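Local coordinates for protein dipicolinate synthase subunit A (Bacillus halodurans, PDB 3D4O) that probably serves as one subunit of the synthase that makes dipicolinate, the spore compound of Bacillus, using a nucleotide-binding fold of the alanine dehydrogenase/transhydrogenase type, at residues G155-V160 / L211-V216; C217-P222 / V240-S245; N229-M234 / R258-L263. All blocks are in the same frame, centred on the assembly; numbering follows the deposited sequence. Where two conformers were deposited one is given.

Contact 1: G155-V160 / L211-V216; sequences GANVAV and LRDVDV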
# COMPACT_ATOMS: atom_id res chain seq x y z
N GLY C 155 14.66 -1.52 1.00
CA GLY C 155 15.95 -1.18 0.42
C GLY C 155 16.05 0.19 -0.21
O GLY C 155 17.12 0.63 -0.61
N ALA C 156 14.92 0.86 -0.30
CA ALA C 156 14.86 2.21 -0.89
C ALA C 156 15.30 3.24 0.11
O ALA C 156 15.30 2.99 1.30
CB ALA C 156 13.40 2.55 -1.35
N ASN C 157 15.69 4.40 -0.40
CA ASN C 157 16.05 5.53 0.44
C ASN C 157 14.82 6.34 0.72
O ASN C 157 14.25 6.93 -0.19
CB ASN C 157 17.10 6.41 -0.25
CG ASN C 157 18.46 5.71 -0.36
OD1 ASN C 157 18.78 4.80 0.41
ND2 ASN C 157 19.26 6.16 -1.30
N VAL C 158 14.43 6.40 1.98
CA VAL C 158 13.23 7.12 2.40
C VAL C 158 13.52 8.16 3.43
O VAL C 158 14.18 7.89 4.41
CB VAL C 158 12.18 6.13 3.01
CG1 VAL C 158 10.94 6.88 3.59
CG2 VAL C 158 11.78 5.09 1.97
N ALA C 159 13.07 9.37 3.16
CA ALA C 159 13.22 10.51 4.08
C ALA C 159 11.87 10.88 4.63
O ALA C 159 10.86 10.86 3.90
CB ALA C 159 13.80 11.72 3.40
N VAL C 160 11.86 11.12 5.93
CA VAL C 160 10.68 11.69 6.61
C VAL C 160 11.12 13.04 7.15
O VAL C 160 12.20 13.17 7.75
CB VAL C 160 10.12 10.83 7.74
CG1 VAL C 160 8.94 11.57 8.41
CG2 VAL C 160 9.65 9.44 7.28
N LEU C 211 18.52 15.13 0.34
CA LEU C 211 17.43 14.47 -0.41
C LEU C 211 17.74 14.15 -1.85
O LEU C 211 16.85 13.74 -2.61
CB LEU C 211 16.13 15.31 -0.37
CG LEU C 211 15.47 15.55 0.99
CD1 LEU C 211 14.09 16.17 0.80
CD2 LEU C 211 15.39 14.30 1.80
N ARG C 212 18.98 14.37 -2.24
CA ARG C 212 19.39 14.18 -3.63
C ARG C 212 19.41 12.72 -4.06
O ARG C 212 19.42 12.43 -5.26
CB ARG C 212 20.70 14.92 -3.96
CG ARG C 212 21.97 14.46 -3.31
CD ARG C 212 22.97 15.61 -3.36
N ASP C 213 19.36 11.81 -3.10
CA ASP C 213 19.34 10.38 -3.42
C ASP C 213 18.11 9.66 -2.87
O ASP C 213 18.02 8.44 -2.86
CB ASP C 213 20.61 9.68 -2.91
CG ASP C 213 20.78 9.77 -1.41
OD1 ASP C 213 19.98 10.48 -0.76
OD2 ASP C 213 21.72 9.13 -0.88
N VAL C 214 17.16 10.46 -2.44
CA VAL C 214 15.93 9.93 -1.84
C VAL C 214 14.90 9.50 -2.85
O VAL C 214 14.56 10.22 -3.81
CB VAL C 214 15.36 10.93 -0.82
CG1 VAL C 214 14.02 10.50 -0.34
CG2 VAL C 214 16.35 11.01 0.35
N ASP C 215 14.36 8.33 -2.57
CA ASP C 215 13.37 7.70 -3.44
C ASP C 215 11.93 8.06 -3.10
O ASP C 215 11.08 8.13 -3.96
CB ASP C 215 13.50 6.20 -3.35
CG ASP C 215 14.82 5.72 -3.83
OD1 ASP C 215 15.22 6.13 -4.94
OD2 ASP C 215 15.42 4.91 -3.10
N VAL C 216 11.67 8.18 -1.80
CA VAL C 216 10.34 8.56 -1.30
C VAL C 216 10.55 9.51 -0.15
O VAL C 216 11.33 9.23 0.76
CB VAL C 216 9.48 7.35 -0.82
CG1 VAL C 216 8.05 7.84 -0.37
CG2 VAL C 216 9.32 6.30 -1.94
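The amide of Asn157 and the carboxylate of Asp215 are turned nearly parallel, their planes 12° apart, while the carboxylate of Asp213 is turned 47° from that amide. At the amide edge, ND2 of Asn157 donates to Asp213 O at 3.0 Å; the acceptor lies in the amide plane, but the N-H arrives from above the carbonyl plane. The Asp215 carboxylate takes the backbone N of Asn157 on the anti side of OD2 and somewhat out of the carboxylate plane, at 2.8 Å. Asp215 CG stands anti to its carbonyl carbon (chi1 -63°), which carries OD2 back to the start of the strand. An acidic side chain suits this place, one oxygen taking the backbone N-H and the other, OD1, probably accepting from His237. Asn157 O receives two backbone donors, Asp215 N at 2.8 Å and Val216 N at 3.3 Å; parallel pairing continues with Ala159 N to Val216 O at 3.0 Å. Small Ala159 lets Leu211 CD2 come within 3.4 Å of its CB, a tight contact, beside Val214 CG1. The turn 211-214 delivers the chain from helix 207-210 into strand 216-219, beside strand 157-161, whose other neighbour is 180-185; Val158 packs on Phe174 of helix 165-176.

Contact 2: C217-P222 / V240-S245; sequences CINTIP and VIDLAS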
# COMPACT_ATOMS: atom_id res chain seq x y z
N CYS C 217 9.88 10.63 -0.24
CA CYS C 217 9.96 11.66 0.78
C CYS C 217 8.57 11.95 1.33
O CYS C 217 7.66 12.30 0.59
CB CYS C 217 10.54 12.91 0.17
SG CYS C 217 10.66 14.32 1.31
N ILE C 218 8.43 11.78 2.64
CA ILE C 218 7.18 12.05 3.34
C ILE C 218 7.32 13.27 4.19
O ILE C 218 8.13 13.31 5.10
CB ILE C 218 6.79 10.86 4.26
CG1 ILE C 218 6.72 9.58 3.39
CG2 ILE C 218 5.49 11.20 4.98
CD1 ILE C 218 7.46 8.41 3.96
N ASN C 219 6.56 14.32 3.87
CA ASN C 219 6.59 15.51 4.70
C ASN C 219 5.50 15.54 5.75
O ASN C 219 4.33 15.26 5.46
CB ASN C 219 6.46 16.79 3.89
CG ASN C 219 6.44 18.01 4.79
OD1 ASN C 219 7.34 18.20 5.60
ND2 ASN C 219 5.39 18.81 4.70
N THR C 220 5.90 15.85 6.98
CA THR C 220 4.95 16.10 8.08
C THR C 220 5.08 17.55 8.59
O THR C 220 4.27 17.99 9.38
CB THR C 220 5.12 15.16 9.28
OG1 THR C 220 6.35 15.45 9.97
CG2 THR C 220 5.09 13.71 8.85
N ILE C 221 6.09 18.29 8.14
CA ILE C 221 6.31 19.66 8.65
C ILE C 221 5.34 20.67 8.02
O ILE C 221 5.24 20.77 6.79
CB ILE C 221 7.78 20.15 8.41
CG1 ILE C 221 8.80 19.23 9.06
CG2 ILE C 221 8.00 21.57 8.94
CD1 ILE C 221 10.20 19.65 8.74
N PRO C 222 4.62 21.45 8.85
CA PRO C 222 3.64 22.40 8.30
C PRO C 222 4.26 23.71 7.98
O PRO C 222 4.01 24.72 8.62
CB PRO C 222 2.59 22.53 9.40
CG PRO C 222 3.34 22.26 10.65
CD PRO C 222 4.52 21.36 10.31
N VAL C 240 6.89 12.26 -3.52
CA VAL C 240 6.72 13.09 -2.32
C VAL C 240 5.29 12.95 -1.80
O VAL C 240 4.36 13.28 -2.50
CB VAL C 240 6.94 14.59 -2.57
CG1 VAL C 240 6.56 15.38 -1.30
CG2 VAL C 240 8.39 14.91 -3.02
N ILE C 241 5.16 12.46 -0.58
CA ILE C 241 3.86 12.32 0.05
C ILE C 241 3.78 13.37 1.15
O ILE C 241 4.54 13.31 2.11
CB ILE C 241 3.63 10.90 0.64
CG1 ILE C 241 3.59 9.83 -0.47
CG2 ILE C 241 2.29 10.81 1.35
CD1 ILE C 241 3.45 8.36 0.07
N ASP C 242 2.92 14.37 0.95
CA ASP C 242 2.77 15.49 1.91
C ASP C 242 1.56 15.31 2.82
O ASP C 242 0.39 15.39 2.40
CB ASP C 242 2.74 16.82 1.19
CG ASP C 242 3.08 17.97 2.09
OD1 ASP C 242 3.10 17.81 3.33
OD2 ASP C 242 3.31 19.06 1.54
N LEU C 243 1.90 15.02 4.07
CA LEU C 243 0.94 14.74 5.10
C LEU C 243 0.59 15.99 5.88
O LEU C 243 -0.36 15.97 6.64
CB LEU C 243 1.47 13.66 6.05
CG LEU C 243 1.70 12.27 5.45
CD1 LEU C 243 2.16 11.34 6.54
CD2 LEU C 243 0.40 11.77 4.80
N ALA C 244 1.35 17.06 5.69
CA ALA C 244 1.07 18.30 6.42
C ALA C 244 -0.29 18.89 5.99
O ALA C 244 -0.73 18.76 4.84
CB ALA C 244 2.18 19.33 6.23
N SER C 245 -0.97 19.52 6.94
CA SER C 245 -2.26 20.17 6.65
C SER C 245 -2.10 21.18 5.54
O SER C 245 -1.09 21.85 5.44
CB SER C 245 -2.83 20.87 7.89
OG SER C 245 -1.99 21.94 8.32
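Asn219 and Asp242 lie side by side at the ends of two parallel strands; one bond joins their polar groups, and each also holds the turn that follows its own strand. Asn219 CG is anti to the backbone N (chi1 178°), so that the amide reaches both the partner strand and its own chain. ND2 spends one N-H on Asp242 OD1 (2.8 Å), met from above the carboxylate plane, and the other on Ile221 O (2.9 Å), while its own OD1, Asn219 OD1, accepts Ile221 N (2.8 Å) in an Asx turn. An amide, donor and acceptor at once, is what this position needs. Asp242 OD1 also takes Ala244 N (3.0 Å), a second Asx turn; the two donors come from opposite faces of the carboxylate. Asp242 OD2 is hydrogen-bonded to Gly249 N and Thr250 OG1, so the buried acid is well supplied with hydrogen-bond partners. In the backbone ladder Cys217 O accepts Ile241 N, Ile241 O accepts Asn219 N, and Asn219 O takes Leu243 N (2.8 Å) and, weakly, Ala244 N. On the face bearing Ile218 and Ile241, Ile218 CG2 meets Leu243 CD1 at 3.7 Å, branched apolar chains suited to a helix-covered surface. Helices 127-148 and 165-176 pack there, through Thr141 and Val170 respectively, while helix 228-233 links strands 216-219 and 239-242 in a beta-alpha-beta unit.

Contact 3: N229-M234 / R258-L263; sequences NVLAEM and RGIKAL
Arg258 reaches back to Leu231 and Met234 at the end of helix 228-233, where its NH1 meets their carbonyls. The polar part is a bond from Arg258 NH1 to Leu231 O at 3.1 Å, tilted 20° from the guanidinium plane, and a weak one from the same nitrogen to Met234 O at 2.9 Å, bent to 129°. Leu231 O is shared, since Met234 N also donates to it. A positive charge suits the C-terminal end of a helix, where the dipole is probably favourable. The long arginine chain bends at chi2 and chi3. The apolar part centres on Ile260. Its CG2 touches CE of Met234, a selenomethionine, at 3.4 Å, tighter than usual, and Leu231 CD2 at 4.2 Å; its CD1 sits 3.7 Å above the centre of the Arg258 guanidinium, against one face. A flexible selenoether chain and a branched one fit together. The backbone turns through Gly259, whose positive phi suits glycine as C-prime residue of the Schellman motif closing helix 252-257. Helix 228-233 packs on Tyr254 and Ala255 of helix 252-257 through Leu231, and Met234, just past its end, on Val240 of strand 239-242, beside strand 261-264, the outermost of the sheet within this chain.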
# COMPACT_ATOMS: atom_id res chain seq x y z
N ASN C 229 14.41 24.43 -4.73
CA ASN C 229 15.85 24.07 -4.71
C ASN C 229 16.04 22.67 -4.19
O ASN C 229 16.93 21.94 -4.63
CB ASN C 229 16.74 25.06 -3.94
CG ASN C 229 17.47 26.02 -4.87
OD1 ASN C 229 18.14 25.59 -5.82
ND2 ASN C 229 17.38 27.32 -4.60
N VAL C 230 15.18 22.29 -3.28
CA VAL C 230 15.26 20.94 -2.73
C VAL C 230 14.86 19.98 -3.83
O VAL C 230 15.58 19.05 -4.20
CB VAL C 230 14.35 20.76 -1.51
CG1 VAL C 230 14.26 19.29 -1.10
CG2 VAL C 230 14.87 21.62 -0.35
N LEU C 231 13.67 20.23 -4.34
CA LEU C 231 13.10 19.45 -5.43
C LEU C 231 14.08 19.35 -6.60
O LEU C 231 14.24 18.28 -7.18
CB LEU C 231 11.76 20.03 -5.92
CG LEU C 231 10.55 19.82 -5.00
CD1 LEU C 231 9.34 20.66 -5.41
CD2 LEU C 231 10.16 18.38 -4.92
N ALA C 232 14.77 20.43 -6.91
CA ALA C 232 15.68 20.45 -8.06
C ALA C 232 16.82 19.43 -7.96
O ALA C 232 17.34 18.95 -8.97
CB ALA C 232 16.25 21.85 -8.27
N GLU C 233 17.18 19.08 -6.73
CA GLU C 233 18.29 18.14 -6.48
C GLU C 233 17.85 16.70 -6.32
O GLU C 233 18.66 15.77 -6.27
CB GLU C 233 19.09 18.58 -5.24
CG GLU C 233 20.11 19.68 -5.59
CD GLU C 233 21.21 19.12 -6.49
OE1 GLU C 233 21.77 18.06 -6.13
OE2 GLU C 233 21.49 19.73 -7.55
N MSE C 234 16.55 16.51 -6.24
CA MSE C 234 15.99 15.16 -6.04
C MSE C 234 16.02 14.32 -7.28
O MSE C 234 16.06 14.85 -8.37
CB MSE C 234 14.54 15.23 -5.55
CG MSE C 234 14.43 15.55 -4.10
SE MSE C 234 12.59 15.80 -3.52
CE MSE C 234 11.63 14.94 -4.93
N ARG C 258 8.96 20.18 -12.74
CA ARG C 258 10.14 19.37 -13.02
C ARG C 258 9.82 17.88 -13.05
O ARG C 258 10.72 17.03 -13.05
CB ARG C 258 11.31 19.67 -12.06
CG ARG C 258 11.18 19.09 -10.69
CD ARG C 258 12.52 18.56 -10.25
NE ARG C 258 12.95 17.44 -11.12
CZ ARG C 258 14.05 16.72 -10.94
NH1 ARG C 258 14.86 16.98 -9.93
NH2 ARG C 258 14.34 15.74 -11.77
N GLY C 259 8.54 17.59 -13.08
CA GLY C 259 8.06 16.22 -13.19
C GLY C 259 8.24 15.32 -11.98
O GLY C 259 8.32 14.09 -12.10
N ILE C 260 8.35 15.92 -10.81
CA ILE C 260 8.38 15.13 -9.58
C ILE C 260 6.93 14.93 -9.16
O ILE C 260 6.17 15.88 -9.09
CB ILE C 260 9.12 15.83 -8.42
CG1 ILE C 260 10.58 16.09 -8.75
CG2 ILE C 260 9.01 14.99 -7.16
CD1 ILE C 260 11.43 14.86 -8.82
N LYS C 261 6.55 13.68 -8.94
CA LYS C 261 5.19 13.34 -8.45
C LYS C 261 5.08 13.64 -6.95
O LYS C 261 5.73 13.02 -6.11
CB LYS C 261 4.86 11.86 -8.68
CG LYS C 261 3.45 11.47 -8.28
CD LYS C 261 3.10 10.07 -8.78
CE LYS C 261 1.61 9.72 -8.58
NZ LYS C 261 1.23 8.41 -9.17
N ALA C 262 4.24 14.61 -6.65
CA ALA C 262 4.02 15.06 -5.28
C ALA C 262 2.53 15.18 -5.01
O ALA C 262 1.80 15.77 -5.78
CB ALA C 262 4.70 16.41 -5.08
N LEU C 263 2.09 14.60 -3.90
CA LEU C 263 0.69 14.60 -3.51
C LEU C 263 0.45 15.10 -2.07
O LEU C 263 1.20 14.76 -1.15
CB LEU C 263 0.10 13.18 -3.63
CG LEU C 263 0.15 12.41 -4.96
CD1 LEU C 263 -0.38 11.02 -4.75
CD2 LEU C 263 -0.67 13.11 -6.02

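In the fold
All three contacts belong to the second Rossmann-like domain, whose parallel sheet has strand order 3-2-1-4-5-6. Contacts 1 and 2 are mostly buried and share the central strands: Ala159 O meets Ile218 N at 2.9 Å, so strand 216-219 is gripped on both sides. Contact 3 is only partly buried and lies at the sheet's outer margin, joined to contact 2 through strands 239-242 and 261-264. The chemistry follows the place. Contact 1 combines backbone pairing with side-chain bonds where a strand begins, contact 2 gathers Asn and Asp at strand ends, and contact 3 pairs an arginine with a helix end above apolar packing.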